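Local coordinates for type III chaperone protein ShcA (Pseudomonas syringae pv. tomato, PDB 4G6T) that probably acts as a type III secretion chaperone, binding an effector protein in the bacterial cytoplasm and keeping it ready for export, at residues S5-S19 and R103-M115. Sequence-based numbering, arbitrary orientation.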
loop_
_atom_site.group_PDB
_atom_site.type_symbol
_atom_site.label_atom_id
_atom_site.label_comp_id
_atom_site.label_asym_id
_atom_site.label_seq_id
_atom_site.Cartn_x
_atom_site.Cartn_y
_atom_site.Cartn_z
ATOM N N SER A 5 -14.747 8.652 12.580
ATOM C CA SER A 5 -14.330 7.268 12.678
ATOM C C SER A 5 -13.442 6.838 11.535
ATOM O O SER A 5 -12.667 5.906 11.714
ATOM C CB SER A 5 -15.551 6.322 12.784
ATOM O OG SER A 5 -16.342 6.297 11.619
ATOM N N ASN A 6 -13.554 7.553 10.431
ATOM C CA ASN A 6 -12.708 7.277 9.255
ATOM C C ASN A 6 -11.234 7.627 9.522
ATOM O O ASN A 6 -10.360 7.242 8.711
ATOM C CB ASN A 6 -13.210 7.906 8.005
ATOM C CG ASN A 6 -14.422 7.179 7.443
ATOM O OD1 ASN A 6 -14.538 5.952 7.671
ATOM N ND2 ASN A 6 -15.278 7.879 6.731
ATOM N N LEU A 7 -10.916 8.303 10.632
ATOM C CA LEU A 7 -9.499 8.507 10.980
ATOM C C LEU A 7 -8.837 7.290 11.603
ATOM O O LEU A 7 -7.699 7.325 11.962
ATOM C CB LEU A 7 -9.305 9.736 11.868
ATOM C CG LEU A 7 -9.408 11.068 11.180
ATOM C CD1 LEU A 7 -9.767 12.128 12.205
ATOM C CD2 LEU A 7 -8.109 11.309 10.400
ATOM N N PHE A 8 -9.581 6.192 11.810
ATOM C CA PHE A 8 -9.037 4.945 12.331
ATOM C C PHE A 8 -7.776 4.468 11.573
ATOM O O PHE A 8 -6.847 3.997 12.170
ATOM C CB PHE A 8 -10.121 3.876 12.212
ATOM C CG PHE A 8 -9.787 2.569 12.855
ATOM C CD1 PHE A 8 -10.061 2.379 14.198
ATOM C CD2 PHE A 8 -9.169 1.561 12.141
ATOM C CE1 PHE A 8 -9.781 1.157 14.828
ATOM C CE2 PHE A 8 -8.854 0.340 12.762
ATOM C CZ PHE A 8 -9.155 0.153 14.106
ATOM N N TYR A 9 -7.833 4.593 10.244
ATOM C CA TYR A 9 -6.748 4.157 9.359
ATOM C C TYR A 9 -5.463 4.957 9.624
ATOM O O TYR A 9 -4.400 4.375 9.785
ATOM C CB TYR A 9 -7.155 4.266 7.891
ATOM C CG TYR A 9 -8.449 3.483 7.597
ATOM C CD1 TYR A 9 -8.448 2.089 7.520
ATOM C CD2 TYR A 9 -9.663 4.143 7.541
ATOM C CE1 TYR A 9 -9.652 1.409 7.346
ATOM C CE2 TYR A 9 -10.848 3.473 7.375
ATOM C CZ TYR A 9 -10.825 2.108 7.298
ATOM O OH TYR A 9 -12.076 1.465 7.104
ATOM N N LYS A 10 -5.628 6.272 9.738
ATOM C CA LYS A 10 -4.482 7.134 10.076
ATOM C C LYS A 10 -3.917 6.762 11.421
ATOM O O LYS A 10 -2.698 6.682 11.634
ATOM C CB LYS A 10 -4.913 8.585 10.090
ATOM C CG LYS A 10 -3.800 9.474 10.597
ATOM C CD LYS A 10 -4.183 10.930 10.732
ATOM C CE LYS A 10 -2.972 11.776 11.118
ATOM N NZ LYS A 10 -2.416 11.507 12.456
ATOM N N THR A 11 -4.766 6.577 12.423
ATOM C CA THR A 11 -4.284 6.194 13.726
ATOM C C THR A 11 -3.440 4.917 13.707
ATOM O O THR A 11 -2.405 4.773 14.368
ATOM C CB THR A 11 -5.455 6.091 14.733
ATOM O OG1 THR A 11 -6.168 7.327 14.640
ATOM C CG2 THR A 11 -4.932 5.819 16.125
ATOM N N LEU A 12 -3.918 3.951 12.921
ATOM C CA LEU A 12 -3.199 2.706 12.755
ATOM C C LEU A 12 -1.848 2.979 12.098
ATOM O O LEU A 12 -0.838 2.409 12.516
ATOM C CB LEU A 12 -4.001 1.721 11.897
ATOM C CG LEU A 12 -3.260 0.445 11.506
ATOM C CD1 LEU A 12 -2.927 -0.376 12.702
ATOM C CD2 LEU A 12 -4.161 -0.279 10.500
ATOM N N LEU A 13 -1.889 3.748 11.027
ATOM C CA LEU A 13 -0.674 4.100 10.294
ATOM C C LEU A 13 0.348 4.808 11.170
ATOM O O LEU A 13 1.552 4.471 11.100
ATOM C CB LEU A 13 -0.967 4.838 9.032
ATOM C CG LEU A 13 0.217 5.059 8.069
ATOM C CD1 LEU A 13 0.762 3.715 7.615
ATOM C CD2 LEU A 13 -0.244 5.888 6.888
ATOM N N ASP A 14 -0.163 5.702 12.045
ATOM C CA ASP A 14 0.742 6.302 13.052
ATOM C C ASP A 14 1.355 5.318 14.011
ATOM O O ASP A 14 2.548 5.416 14.323
ATOM C CB ASP A 14 -0.031 7.332 13.862
ATOM C CG ASP A 14 -0.434 8.557 13.056
ATOM O OD1 ASP A 14 0.029 8.768 11.898
ATOM O OD2 ASP A 14 -1.344 9.325 13.568
ATOM N N ASP A 15 0.595 4.377 14.493
ATOM C CA ASP A 15 1.091 3.331 15.386
ATOM C C ASP A 15 2.091 2.405 14.673
ATOM O O ASP A 15 3.056 1.954 15.277
ATOM C CB ASP A 15 -0.044 2.496 15.980
ATOM C CG ASP A 15 -0.806 3.240 17.100
ATOM O OD1 ASP A 15 -0.362 4.345 17.440
ATOM O OD2 ASP A 15 -1.791 2.699 17.649
ATOM N N PHE A 16 1.812 2.126 13.401
ATOM C CA PHE A 16 2.720 1.305 12.569
ATOM C C PHE A 16 4.059 2.009 12.396
ATOM O O PHE A 16 5.108 1.398 12.621
ATOM C CB PHE A 16 1.999 1.054 11.238
ATOM C CG PHE A 16 2.807 0.351 10.170
ATOM C CD1 PHE A 16 2.931 -1.011 10.201
ATOM C CD2 PHE A 16 3.298 1.063 9.097
ATOM C CE1 PHE A 16 3.605 -1.685 9.184
ATOM C CE2 PHE A 16 3.994 0.406 8.076
ATOM C CZ PHE A 16 4.142 -0.964 8.145
ATOM N N SER A 17 4.013 3.306 12.102
ATOM C CA SER A 17 5.208 4.137 11.899
ATOM C C SER A 17 5.990 4.133 13.219
ATOM O O SER A 17 7.204 3.992 13.233
ATOM C CB SER A 17 4.835 5.542 11.475
ATOM O OG SER A 17 4.111 5.625 10.255
ATOM N N ARG A 18 5.298 4.253 14.337
ATOM C CA ARG A 18 5.998 4.275 15.648
ATOM C C ARG A 18 6.696 2.956 15.906
ATOM O O ARG A 18 7.801 2.908 16.471
ATOM C CB ARG A 18 5.005 4.543 16.776
ATOM C CG ARG A 18 4.582 5.994 16.908
ATOM C CD ARG A 18 3.518 6.138 17.986
ATOM N NE ARG A 18 2.998 7.492 18.024
ATOM C CZ ARG A 18 2.213 8.002 18.978
ATOM N NH1 ARG A 18 1.802 7.299 20.039
ATOM N NH2 ARG A 18 1.844 9.260 18.867
ATOM N N SER A 19 6.053 1.873 15.501
ATOM C CA SER A 19 6.630 0.537 15.648
ATOM C C SER A 19 7.890 0.403 14.764
ATOM O O SER A 19 8.863 -0.209 15.170
ATOM C CB SER A 19 5.627 -0.531 15.229
ATOM O OG SER A 19 6.023 -1.793 15.730
ATOM N N ARG A 103 -11.668 -3.464 8.276
ATOM C CA ARG A 103 -11.374 -2.544 9.406
ATOM C C ARG A 103 -11.405 -3.289 10.733
ATOM O O ARG A 103 -10.514 -3.080 11.578
ATOM C CB ARG A 103 -12.336 -1.354 9.397
ATOM C CG ARG A 103 -12.117 -0.310 10.535
ATOM C CD ARG A 103 -13.472 0.245 11.109
ATOM N NE ARG A 103 -14.032 1.330 10.323
ATOM C CZ ARG A 103 -14.082 2.628 10.680
ATOM N NH1 ARG A 103 -13.621 3.064 11.869
ATOM N NH2 ARG A 103 -14.629 3.513 9.845
ATOM N N GLU A 104 -12.408 -4.158 10.924
ATOM C CA GLU A 104 -12.546 -5.030 12.116
ATOM C C GLU A 104 -11.335 -5.874 12.471
ATOM O O GLU A 104 -11.181 -6.324 13.586
ATOM C CB GLU A 104 -13.729 -6.022 11.895
ATOM C CG GLU A 104 -15.131 -5.412 11.744
ATOM C CD GLU A 104 -15.532 -4.884 10.334
ATOM O OE1 GLU A 104 -14.698 -4.826 9.375
ATOM O OE2 GLU A 104 -16.723 -4.477 10.182
ATOM N N LYS A 105 -10.505 -6.220 11.487
ATOM C CA LYS A 105 -9.361 -7.062 11.698
ATOM C C LYS A 105 -8.023 -6.326 11.733
ATOM O O LYS A 105 -6.993 -6.949 11.934
ATOM C CB LYS A 105 -9.295 -8.102 10.574
ATOM C CG LYS A 105 -10.379 -9.174 10.705
ATOM C CD LYS A 105 -10.632 -9.976 9.426
ATOM C CE LYS A 105 -12.002 -10.674 9.427
ATOM N NZ LYS A 105 -13.195 -9.852 9.861
ATOM N N LEU A 106 -8.035 -5.015 11.567
ATOM C CA LEU A 106 -6.794 -4.273 11.504
ATOM C C LEU A 106 -6.145 -4.162 12.858
ATOM O O LEU A 106 -6.814 -3.981 13.911
ATOM C CB LEU A 106 -7.004 -2.869 10.967
ATOM C CG LEU A 106 -7.299 -2.688 9.496
ATOM C CD1 LEU A 106 -7.809 -1.284 9.138
ATOM C CD2 LEU A 106 -5.973 -3.010 8.785
ATOM N N SER A 107 -4.851 -4.297 12.843
ATOM C CA SER A 107 -3.977 -4.083 13.974
ATOM C C SER A 107 -2.594 -3.924 13.458
ATOM O O SER A 107 -2.319 -4.266 12.303
ATOM C CB SER A 107 -3.974 -5.272 14.947
ATOM O OG SER A 107 -3.300 -6.451 14.409
ATOM N N VAL A 108 -1.674 -3.437 14.276
ATOM C CA VAL A 108 -0.323 -3.250 13.801
ATOM C C VAL A 108 0.329 -4.602 13.444
ATOM O O VAL A 108 0.885 -4.727 12.325
ATOM C CB VAL A 108 0.528 -2.391 14.777
ATOM C CG1 VAL A 108 1.981 -2.423 14.381
ATOM C CG2 VAL A 108 0.016 -0.958 14.728
ATOM N N PRO A 109 0.222 -5.641 14.289
ATOM C CA PRO A 109 0.833 -6.944 13.872
ATOM C C PRO A 109 0.190 -7.528 12.612
ATOM O O PRO A 109 0.931 -8.108 11.798
ATOM C CB PRO A 109 0.609 -7.863 15.057
ATOM C CG PRO A 109 0.422 -6.918 16.237
ATOM C CD PRO A 109 -0.277 -5.714 15.684
ATOM N N THR A 110 -1.121 -7.400 12.463
ATOM C CA THR A 110 -1.815 -7.905 11.233
ATOM C C THR A 110 -1.345 -7.164 10.023
ATOM O O THR A 110 -1.060 -7.773 8.976
ATOM C CB THR A 110 -3.344 -7.876 11.363
ATOM O OG1 THR A 110 -3.688 -8.814 12.392
ATOM C CG2 THR A 110 -4.004 -8.289 10.084
ATOM N N LEU A 111 -1.251 -5.846 10.087
ATOM C CA LEU A 111 -0.755 -5.101 8.980
ATOM C C LEU A 111 0.671 -5.541 8.612
ATOM O O LEU A 111 1.026 -5.659 7.422
ATOM C CB LEU A 111 -0.844 -3.579 9.251
ATOM C CG LEU A 111 -0.295 -2.632 8.193
ATOM C CD1 LEU A 111 -0.937 -2.777 6.821
ATOM C CD2 LEU A 111 -0.471 -1.178 8.625
ATOM N N LYS A 112 1.535 -5.677 9.615
ATOM C CA LYS A 112 2.933 -6.139 9.387
ATOM C C LYS A 112 2.941 -7.493 8.687
ATOM O O LYS A 112 3.626 -7.638 7.648
ATOM C CB LYS A 112 3.718 -6.223 10.694
ATOM C CG LYS A 112 4.038 -4.870 11.297
ATOM C CD LYS A 112 4.856 -5.062 12.557
ATOM C CE LYS A 112 5.274 -3.697 13.056
ATOM N NZ LYS A 112 6.252 -3.938 14.126
ATOM N N ARG A 113 2.178 -8.434 9.216
ATOM C CA ARG A 113 2.130 -9.803 8.673
ATOM C C ARG A 113 1.614 -9.798 7.235
ATOM O O ARG A 113 2.188 -10.477 6.315
ATOM C CB ARG A 113 1.237 -10.673 9.533
ATOM C CG ARG A 113 1.192 -12.135 9.111
ATOM C CD ARG A 113 0.406 -13.010 10.075
ATOM N NE ARG A 113 -0.980 -12.560 10.263
ATOM C CZ ARG A 113 -1.435 -11.888 11.329
ATOM N NH1 ARG A 113 -0.650 -11.534 12.358
ATOM N NH2 ARG A 113 -2.701 -11.565 11.365
ATOM N N GLU A 114 0.569 -9.064 6.960
ATOM C CA GLU A 114 0.012 -9.020 5.659
ATOM C C GLU A 114 0.902 -8.292 4.648
ATOM O O GLU A 114 0.970 -8.687 3.482
ATOM C CB GLU A 114 -1.395 -8.437 5.622
ATOM C CG GLU A 114 -2.373 -9.295 6.432
ATOM C CD GLU A 114 -2.803 -10.557 5.723
ATOM O OE1 GLU A 114 -2.442 -10.833 4.535
ATOM O OE2 GLU A 114 -3.513 -11.322 6.417
ATOM N N MET A 115 1.616 -7.251 5.078
ATOM C CA MET A 115 2.546 -6.586 4.173
ATOM C C MET A 115 3.672 -7.542 3.827
ATOM O O MET A 115 4.027 -7.608 2.665
ATOM C CB MET A 115 3.064 -5.355 4.875
ATOM C CG MET A 115 2.127 -4.223 4.707
ATOM S SD MET A 115 2.738 -2.685 5.465
ATOM C CE MET A 115 4.368 -2.770 4.618
HETATM O O HOH W 1 -14.255 3.122 6.882
#
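The ring of Phe16 meets three side chains of helix 108-115. Leu111 CD2 sits over one face of the Phe16 ring, 3.7 Å above its plane and away from the centre; CG of Lys112 lies at the edge, and the sulfur of Met115 approaches obliquely, SD 3.5 Å from Phe16 CZ, a Met-aromatic contact. With CG anti to the backbone N (chi1 174°), the ring swings across to this helix although its CB does not point there. Beyond CG the Lys112 chain runs extended past the ring, and NZ donates to Ser19 OG at 2.7 Å. Val108 is a knob in a hole formed by Leu12, Asp15, Phe16 and Ser19, its CG2 3.6 Å from Leu12 CD1. The other branch of Leu12, CD2, meets Leu106 CD2, while Leu106 CD1 reaches the Tyr9 ring. At the far end Arg103 lays CG off-centre against the Phe8 ring, then folds (chi3 -83°) to bring its guanidinium to Ser5. Arg103 NH1 donates to Ser5 O (3.0 Å) from above the carbonyl plane; Phe8 N donates to the same oxygen from the other face. A water in the plane of the Tyr9 ring accepts from Tyr9 OH and Arg103 NH2 and donates to Asn6 OD1. Leu106 and Leu111 also rest on Leu54 of strand 53-59. Helix 8-19 thus packs on turn 103-107 and, crossing at -74°, on helix 108-115 beside the antiparallel sheet, an alpha/beta arrangement characteristic of CesT-family chaperones.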